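Local coordinates for mandelate racemase/muconate lactonizing enzyme (Jannaschia sp., PDB 4J3Z), which has no established substrate but probably catalyses, like other enolase-superfamily members, a metal-dependent reaction begun by abstracting a proton next to a carboxylate, at residues A11-P16 with H377-N382; V316-N321 with T347-V352. All coordinates share one frame; numbering follows the deposited sequence.

Contact 1 (A11-P16 with H377-N382); sequences AVAPPP and HRYTGN
Two backbone hydrogen bonds join A11 and A13 to Y379 and H377. A13 N donates to H377 O over 2.7 Å with an N-H...O angle of 166°. Y379 N returns a bond of 2.8 Å to A11 O, but arrives from above that carbonyl's plane, 51° out of it, rather than along a lone pair. A11 O also receives a CA-H...O contact from R378 CA at 3.1 Å, so two donors share this oxygen. The two N-H...O bonds flank V12 and R378, whose CA atoms lie 4.7 Å apart; this pattern identifies them as a non-hydrogen-bonded pair in a single antiparallel bridge.

Packing surrounds the bridge. A11 CB meets Y379 CB at 3.6 Å. With CG anti to the backbone N (chi1 -175°), the Y379 ring leads off from this CB pair, and A13 CB comes only to the ring's edge. The rings of Y379 and Y23 meet edge-to-face, while G381 N lies above one face of the Y379 ring, offset toward the rim.

At the other end, the H377 imidazole lies against A13 O and P15, its CD2 3.4 Å from A13 O and 3.9 Å from P15 CD, the proline crossing at about a right angle. The ring's ND1 is bonded to I373 O in the preceding helix, which fixes its rotation, and F341 meets it obliquely. V12 CG1 reaches H377 CB at 4.1 Å.

V12 pairs through its backbone with W24 as well, which places the C-terminal residues on the outer edge of strand 4-12: a single antiparallel bridge at the outer edge of the three-stranded sheet of the N-terminal capping domain of the enolase superfamily.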
ATOM      1  N   ALA D  11      39.893  12.353  27.405  1.00 30.97           N
ATOM      2  CA  ALA D  11      38.633  12.209  28.118  1.00 29.19           C
ATOM      3  C   ALA D  11      38.463  13.442  28.993  1.00 28.96           C
ATOM      4  O   ALA D  11      39.253  13.674  29.910  1.00 29.15           O
ATOM      5  CB  ALA D  11      38.644  10.946  28.950  1.00 29.49           C
ATOM      6  N   VAL D  12      37.445  14.244  28.697  1.00 28.09           N
ATOM      7  CA  VAL D  12      37.294  15.541  29.342  1.00 28.50           C
ATOM      8  C   VAL D  12      36.031  15.622  30.210  1.00 29.25           C
ATOM      9  O   VAL D  12      34.943  15.312  29.754  1.00 30.99           O
ATOM     10  CB  VAL D  12      37.337  16.696  28.308  1.00 27.23           C
ATOM     11  CG1 VAL D  12      37.224  18.036  29.006  1.00 27.44           C
ATOM     12  CG2 VAL D  12      38.635  16.656  27.503  1.00 26.38           C
ATOM     13  N   ALA D  13      36.195  16.027  31.466  1.00 29.45           N
ATOM     14  CA  ALA D  13      35.064  16.257  32.377  1.00 29.41           C
ATOM     15  C   ALA D  13      34.653  17.722  32.353  1.00 29.66           C
ATOM     16  O   ALA D  13      35.432  18.589  32.752  1.00 29.80           O
ATOM     17  CB  ALA D  13      35.416  15.835  33.800  1.00 28.07           C
ATOM     18  N   PRO D  14      33.443  18.012  31.844  1.00 30.39           N
ATOM     19  CA  PRO D  14      32.914  19.361  32.008  1.00 30.46           C
ATOM     20  C   PRO D  14      32.714  19.665  33.489  1.00 31.42           C
ATOM     21  O   PRO D  14      32.235  18.793  34.229  1.00 32.18           O
ATOM     22  CB  PRO D  14      31.558  19.286  31.304  1.00 29.82           C
ATOM     23  CG  PRO D  14      31.745  18.234  30.260  1.00 29.87           C
ATOM     24  CD  PRO D  14      32.611  17.204  30.930  1.00 30.29           C
ATOM     25  N   PRO D  15      33.096  20.878  33.932  1.00 30.40           N
ATOM     26  CA  PRO D  15      32.801  21.250  35.313  1.00 32.03           C
ATOM     27  C   PRO D  15      31.296  21.403  35.541  1.00 35.43           C
ATOM     28  O   PRO D  15      30.533  21.476  34.567  1.00 35.26           O
ATOM     29  CB  PRO D  15      33.511  22.601  35.483  1.00 31.01           C
ATOM     30  CG  PRO D  15      33.699  23.132  34.103  1.00 30.71           C
ATOM     31  CD  PRO D  15      33.872  21.915  33.229  1.00 30.53           C
ATOM     32  N   PRO D  16      30.859  21.419  36.817  1.00 37.68           N
ATOM     33  CA  PRO D  16      29.486  21.784  37.158  1.00 37.16           C
ATOM     34  C   PRO D  16      28.998  22.986  36.333  1.00 36.78           C
ATOM     35  O   PRO D  16      29.764  23.937  36.130  1.00 36.65           O
ATOM     36  CB  PRO D  16      29.594  22.163  38.642  1.00 36.77           C
ATOM     37  CG  PRO D  16      30.850  21.511  39.142  1.00 36.00           C
ATOM     38  CD  PRO D  16      31.566  20.869  37.990  1.00 36.77           C
ATOM     39  N   HIS D 377      41.234  18.810  33.350  1.00 32.75           N
ATOM     40  CA  HIS D 377      39.862  18.304  33.435  1.00 32.43           C
ATOM     41  C   HIS D 377      39.700  16.844  33.010  1.00 35.04           C
ATOM     42  O   HIS D 377      38.573  16.397  32.770  1.00 36.88           O
ATOM     43  CB  HIS D 377      38.940  19.161  32.576  1.00 30.81           C
ATOM     44  CG  HIS D 377      38.626  20.499  33.163  1.00 30.22           C
ATOM     45  ND1 HIS D 377      39.429  21.604  32.975  1.00 29.71           N
ATOM     46  CD2 HIS D 377      37.574  20.919  33.906  1.00 29.27           C
ATOM     47  CE1 HIS D 377      38.891  22.643  33.588  1.00 28.69           C
ATOM     48  NE2 HIS D 377      37.766  22.254  34.161  1.00 27.81           N
ATOM     49  N   ARG D 378      40.804  16.103  32.910  1.00 35.17           N
ATOM     50  CA  ARG D 378      40.747  14.703  32.480  1.00 35.98           C
ATOM     51  C   ARG D 378      39.790  13.851  33.319  1.00 39.35           C
ATOM     52  O   ARG D 378      39.709  13.999  34.545  1.00 38.96           O
ATOM     53  CB  ARG D 378      42.144  14.073  32.415  1.00 36.06           C
ATOM     54  CG  ARG D 378      42.714  13.644  33.750  1.00 38.25           C
ATOM     55  CD  ARG D 378      44.232  13.690  33.740  1.00 40.34           C
ATOM     56  NE  ARG D 378      44.762  13.663  35.099  1.00 40.85           N
ATOM     57  CZ  ARG D 378      44.948  14.740  35.860  1.00 41.62           C
ATOM     58  NH1 ARG D 378      44.648  15.950  35.403  1.00 41.72           N
ATOM     59  NH2 ARG D 378      45.431  14.606  37.088  1.00 41.38           N
ATOM     60  N   TYR D 379      39.024  13.021  32.646  1.00 43.43           N
ATOM     61  CA  TYR D 379      38.055  12.159  33.266  1.00 45.54           C
ATOM     62  C   TYR D 379      38.680  11.005  34.054  1.00 47.71           C
ATOM     63  O   TYR D 379      39.646  10.448  33.631  1.00 48.61           O
ATOM     64  CB  TYR D 379      37.125  11.624  32.183  1.00 44.12           C
ATOM     65  CG  TYR D 379      35.999  10.809  32.717  1.00 43.99           C
ATOM     66  CD1 TYR D 379      34.893  11.408  33.221  1.00 43.08           C
ATOM     67  CD2 TYR D 379      36.056   9.456  32.741  1.00 44.82           C
ATOM     68  CE1 TYR D 379      33.871  10.675  33.720  1.00 43.14           C
ATOM     69  CE2 TYR D 379      35.037   8.732  33.240  1.00 45.27           C
ATOM     70  CZ  TYR D 379      33.956   9.353  33.738  1.00 44.17           C
ATOM     71  OH  TYR D 379      32.926   8.662  34.249  1.00 45.70           O
ATOM     72  N   THR D 380      38.146  10.681  35.213  1.00 49.99           N
ATOM     73  CA  THR D 380      38.588   9.498  35.925  1.00 51.94           C
ATOM     74  C   THR D 380      37.509   8.517  36.440  1.00 54.71           C
ATOM     75  O   THR D 380      37.812   7.390  36.744  1.00 53.29           O
ATOM     76  CB  THR D 380      39.572   9.922  37.018  1.00 52.07           C
ATOM     77  OG1 THR D 380      40.485   8.862  37.291  1.00 53.29           O
ATOM     78  CG2 THR D 380      38.855  10.357  38.254  1.00 50.93           C
ATOM     79  N   GLY D 381      36.254   8.966  36.506  1.00 57.78           N
ATOM     80  CA  GLY D 381      35.126   8.226  37.092  1.00 60.93           C
ATOM     81  C   GLY D 381      34.692   6.960  36.363  1.00 62.51           C
ATOM     82  O   GLY D 381      35.254   6.605  35.326  1.00 62.23           O
ATOM     83  N   ASN D 382      33.684   6.284  36.914  1.00 66.61           N
ATOM     84  CA  ASN D 382      33.200   4.999  36.381  1.00 68.94           C
ATOM     85  C   ASN D 382      31.959   5.102  35.492  1.00 66.49           C
ATOM     86  O   ASN D 382      31.827   4.359  34.514  1.00 65.81           O
ATOM     87  CB  ASN D 382      32.912   4.015  37.524  1.00 71.35           C
ATOM     88  CG  ASN D 382      34.174   3.432  38.136  1.00 73.09           C
ATOM     89  OD1 ASN D 382      35.263   3.993  38.011  1.00 73.88           O
ATOM     90  ND2 ASN D 382      34.027   2.298  38.813  1.00 73.29           N
TER

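Contact 2 (V316-N321 with T347-V352)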
ATOM      1  N   VAL D 316      34.111  20.555  19.740  1.00 27.57           N
ATOM      2  CA  VAL D 316      34.580  19.987  18.480  1.00 28.06           C
ATOM      3  C   VAL D 316      33.408  19.505  17.622  1.00 28.57           C
ATOM      4  O   VAL D 316      33.273  19.935  16.470  1.00 30.14           O
ATOM      5  CB  VAL D 316      35.670  18.904  18.659  1.00 28.50           C
ATOM      6  CG1 VAL D 316      36.109  18.377  17.305  1.00 28.44           C
ATOM      7  CG2 VAL D 316      36.882  19.479  19.386  1.00 28.56           C
ATOM      8  N   GLU D 317      32.552  18.643  18.174  1.00 26.82           N
ATOM      9  CA  GLU D 317      31.312  18.253  17.485  1.00 26.12           C
ATOM     10  C   GLU D 317      30.442  19.473  17.136  1.00 27.09           C
ATOM     11  O   GLU D 317      29.756  19.470  16.107  1.00 27.60           O
ATOM     12  CB  GLU D 317      30.504  17.243  18.310  1.00 25.27           C
ATOM     13  CG  GLU D 317      29.294  16.648  17.592  1.00 24.36           C
ATOM     14  CD  GLU D 317      28.473  15.719  18.476  1.00 24.44           C
ATOM     15  OE1 GLU D 317      27.832  16.212  19.425  1.00 24.61           O
ATOM     16  OE2 GLU D 317      28.457  14.488  18.222  1.00 24.11           O
ATOM     17  N   TRP D 318      30.468  20.494  17.998  1.00 26.84           N
ATOM     18  CA  TRP D 318      29.779  21.767  17.752  1.00 26.26           C
ATOM     19  C   TRP D 318      30.298  22.445  16.494  1.00 27.38           C
ATOM     20  O   TRP D 318      29.515  22.788  15.606  1.00 27.57           O
ATOM     21  CB  TRP D 318      29.907  22.700  18.962  1.00 26.70           C
ATOM     22  CG  TRP D 318      29.688  24.190  18.675  1.00 25.88           C
ATOM     23  CD1 TRP D 318      30.617  25.188  18.775  1.00 25.06           C
ATOM     24  CD2 TRP D 318      28.470  24.822  18.249  1.00 24.88           C
ATOM     25  NE1 TRP D 318      30.057  26.397  18.440  1.00 24.74           N
ATOM     26  CE2 TRP D 318      28.739  26.203  18.118  1.00 24.33           C
ATOM     27  CE3 TRP D 318      27.181  24.355  17.963  1.00 25.04           C
ATOM     28  CZ2 TRP D 318      27.769  27.120  17.719  1.00 24.22           C
ATOM     29  CZ3 TRP D 318      26.214  25.270  17.568  1.00 25.18           C
ATOM     30  CH2 TRP D 318      26.516  26.637  17.448  1.00 24.93           C
ATOM     31  N   ALA D 319      31.617  22.630  16.420  1.00 28.19           N
ATOM     32  CA  ALA D 319      32.262  23.161  15.218  1.00 26.96           C
ATOM     33  C   ALA D 319      31.820  22.376  13.991  1.00 27.06           C
ATOM     34  O   ALA D 319      31.225  22.950  13.085  1.00 26.85           O
ATOM     35  CB  ALA D 319      33.774  23.134  15.361  1.00 26.65           C
ATOM     36  N   ALA D 320      32.084  21.064  13.993  1.00 27.26           N
ATOM     37  CA  ALA D 320      31.715  20.150  12.903  1.00 25.88           C
ATOM     38  C   ALA D 320      30.270  20.326  12.444  1.00 26.64           C
ATOM     39  O   ALA D 320      30.010  20.360  11.243  1.00 27.95           O
ATOM     40  CB  ALA D 320      31.975  18.704  13.311  1.00 25.07           C
ATOM     41  N   ASN D 321      29.339  20.434  13.400  1.00 25.96           N
ATOM     42  CA  ASN D 321      27.947  20.815  13.116  1.00 25.12           C
ATOM     43  C   ASN D 321      27.868  22.116  12.352  1.00 24.91           C
ATOM     44  O   ASN D 321      27.137  22.215  11.368  1.00 25.30           O
ATOM     45  CB  ASN D 321      27.146  21.017  14.409  1.00 25.03           C
ATOM     46  CG  ASN D 321      27.044  19.764  15.241  1.00 25.53           C
ATOM     47  OD1 ASN D 321      27.136  18.644  14.723  1.00 26.07           O
ATOM     48  ND2 ASN D 321      26.852  19.943  16.545  1.00 24.86           N
ATOM     49  N   THR D 347      40.418  27.166  21.442  1.00 25.75           N
ATOM     50  CA  THR D 347      40.370  28.531  20.913  1.00 26.51           C
ATOM     51  C   THR D 347      39.906  28.469  19.448  1.00 27.92           C
ATOM     52  O   THR D 347      40.456  27.711  18.648  1.00 27.57           O
ATOM     53  CB  THR D 347      41.700  29.310  21.056  1.00 27.34           C
ATOM     54  OG1 THR D 347      42.664  28.831  20.108  1.00 27.33           O
ATOM     55  CG2 THR D 347      42.265  29.205  22.490  1.00 27.74           C
ATOM     56  N   GLY D 348      38.870  29.237  19.119  1.00 28.98           N
ATOM     57  CA  GLY D 348      38.324  29.248  17.757  1.00 29.47           C
ATOM     58  C   GLY D 348      36.869  28.825  17.652  1.00 29.11           C
ATOM     59  O   GLY D 348      36.251  28.957  16.599  1.00 29.21           O
ATOM     60  N   ARG D 349      36.323  28.305  18.745  1.00 28.41           N
ATOM     61  CA  ARG D 349      34.930  27.891  18.802  1.00 28.55           C
ATOM     62  C   ARG D 349      33.999  28.915  18.138  1.00 29.68           C
ATOM     63  O   ARG D 349      34.116  30.115  18.401  1.00 30.38           O
ATOM     64  CB  ARG D 349      34.511  27.699  20.255  1.00 28.64           C
ATOM     65  CG  ARG D 349      33.221  26.921  20.443  1.00 29.13           C
ATOM     66  CD  ARG D 349      32.771  26.956  21.893  1.00 28.70           C
ATOM     67  NE  ARG D 349      32.223  28.263  22.233  1.00 28.05           N
ATOM     68  CZ  ARG D 349      30.940  28.585  22.112  1.00 28.91           C
ATOM     69  NH1 ARG D 349      30.538  29.811  22.431  1.00 28.54           N
ATOM     70  NH2 ARG D 349      30.062  27.687  21.662  1.00 28.57           N
ATOM     71  N   PRO D 350      33.083  28.444  17.266  1.00 28.83           N
ATOM     72  CA  PRO D 350      32.073  29.338  16.710  1.00 28.42           C
ATOM     73  C   PRO D 350      31.173  29.881  17.823  1.00 28.86           C
ATOM     74  O   PRO D 350      30.726  29.125  18.691  1.00 28.46           O
ATOM     75  CB  PRO D 350      31.275  28.427  15.768  1.00 28.05           C
ATOM     76  CG  PRO D 350      32.181  27.274  15.474  1.00 27.13           C
ATOM     77  CD  PRO D 350      32.947  27.069  16.744  1.00 27.09           C
ATOM     78  N   ARG D 351      30.926  31.186  17.800  1.00 30.05           N
ATOM     79  CA  ARG D 351      30.115  31.828  18.836  1.00 30.26           C
ATOM     80  C   ARG D 351      28.722  32.149  18.318  1.00 29.09           C
ATOM     81  O   ARG D 351      28.569  32.732  17.243  1.00 29.64           O
ATOM     82  CB  ARG D 351      30.782  33.112  19.341  1.00 31.25           C
ATOM     83  CG  ARG D 351      32.298  33.075  19.342  1.00 33.28           C
ATOM     84  CD  ARG D 351      32.902  34.434  19.662  1.00 35.62           C
ATOM     85  NE  ARG D 351      33.299  34.526  21.066  1.00 37.83           N
ATOM     86  CZ  ARG D 351      34.261  35.324  21.533  1.00 38.54           C
ATOM     87  NH1 ARG D 351      34.939  36.117  20.710  1.00 38.11           N
ATOM     88  NH2 ARG D 351      34.549  35.330  22.830  1.00 37.74           N
ATOM     89  N   VAL D 352      27.704  31.750  19.070  1.00 28.53           N
ATOM     90  CA  VAL D 352      26.353  32.218  18.796  1.00 28.95           C
ATOM     91  C   VAL D 352      26.306  33.681  19.219  1.00 28.86           C
ATOM     92  O   VAL D 352      26.421  33.995  20.403  1.00 28.34           O
ATOM     93  CB  VAL D 352      25.292  31.405  19.556  1.00 29.89           C
ATOM     94  CG1 VAL D 352      23.915  32.048  19.420  1.00 29.76           C
ATOM     95  CG2 VAL D 352      25.280  29.961  19.071  1.00 30.28           C
TER
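W318 carries its CG anti to the backbone N (chi1 159°), which sends the indole off helix 315-327 toward P350 and R349. R349 also starts with CG anti to its N, but its chain bends at chi3, bringing the guanidinium back alongside the indole's five-membered ring.

These torsions bring W318 NE1 to P350 O for the one hydrogen bond between 316-321 and 347-352. It is 2.8 Å long with an N-H...O angle of 156°. The oxygen lies near the indole plane, at the ring's edge, so the in-plane N-H is directed at it; the donor is tilted from the carbonyl plane. The bond satisfies a buried indole N-H and a carbonyl of a segment that has no regular structure.

Around it the contacts are mostly apolar. P350 and the indole run antiparallel alongside each other, P350 CD 3.6 Å from W318 CD1, and the same CD reaches A319 CB at 4.3 Å. R349 CG touches W318 CD1 at 3.5 Å. R349 NH2 also comes within 3.5 Å of W318 NE1, but both are donors and form no bond: the guanidinium and indole planes are about 26° apart, and the charge is met instead by salt bridges to E338 and E343. At the far end of the ring, V352 CG2 packs on W318 CH2 at 3.9 Å, the valine crossing the indole at about a right angle.

Beyond the two segments W318 also touches V334 and A336 of strand 334-336 and V357 of strand 356-358, and P350 and V352 share V357. The indole is thus enclosed by helix 315-327, strands 334-336 and 356-358, and the loop from strand 346-347 to strand 356-358, in the C-terminal part of the enolase-type (beta/alpha) barrel.

How the contacts relate
Contact 2 is buried, about 12 Å from the centre of the chain, whereas contact 1 lies at the surface, about 19 Å out; their centres are 20 Å apart and their nearest atoms about 9 Å, so they do not touch. Contact 1 depends on backbone pairing, and joins the edge of the N-terminal sheet to the C-terminal tail; contact 2 has one side-chain-to-backbone bond set in apolar packing, with the arginine charge paired internally. Both segments of contact 2 fall in the part of the chain between the two segments of contact 1. Helix 340-345 relates them: F341 and L345 pack on contact 1, while E343 holds R349 of contact 2.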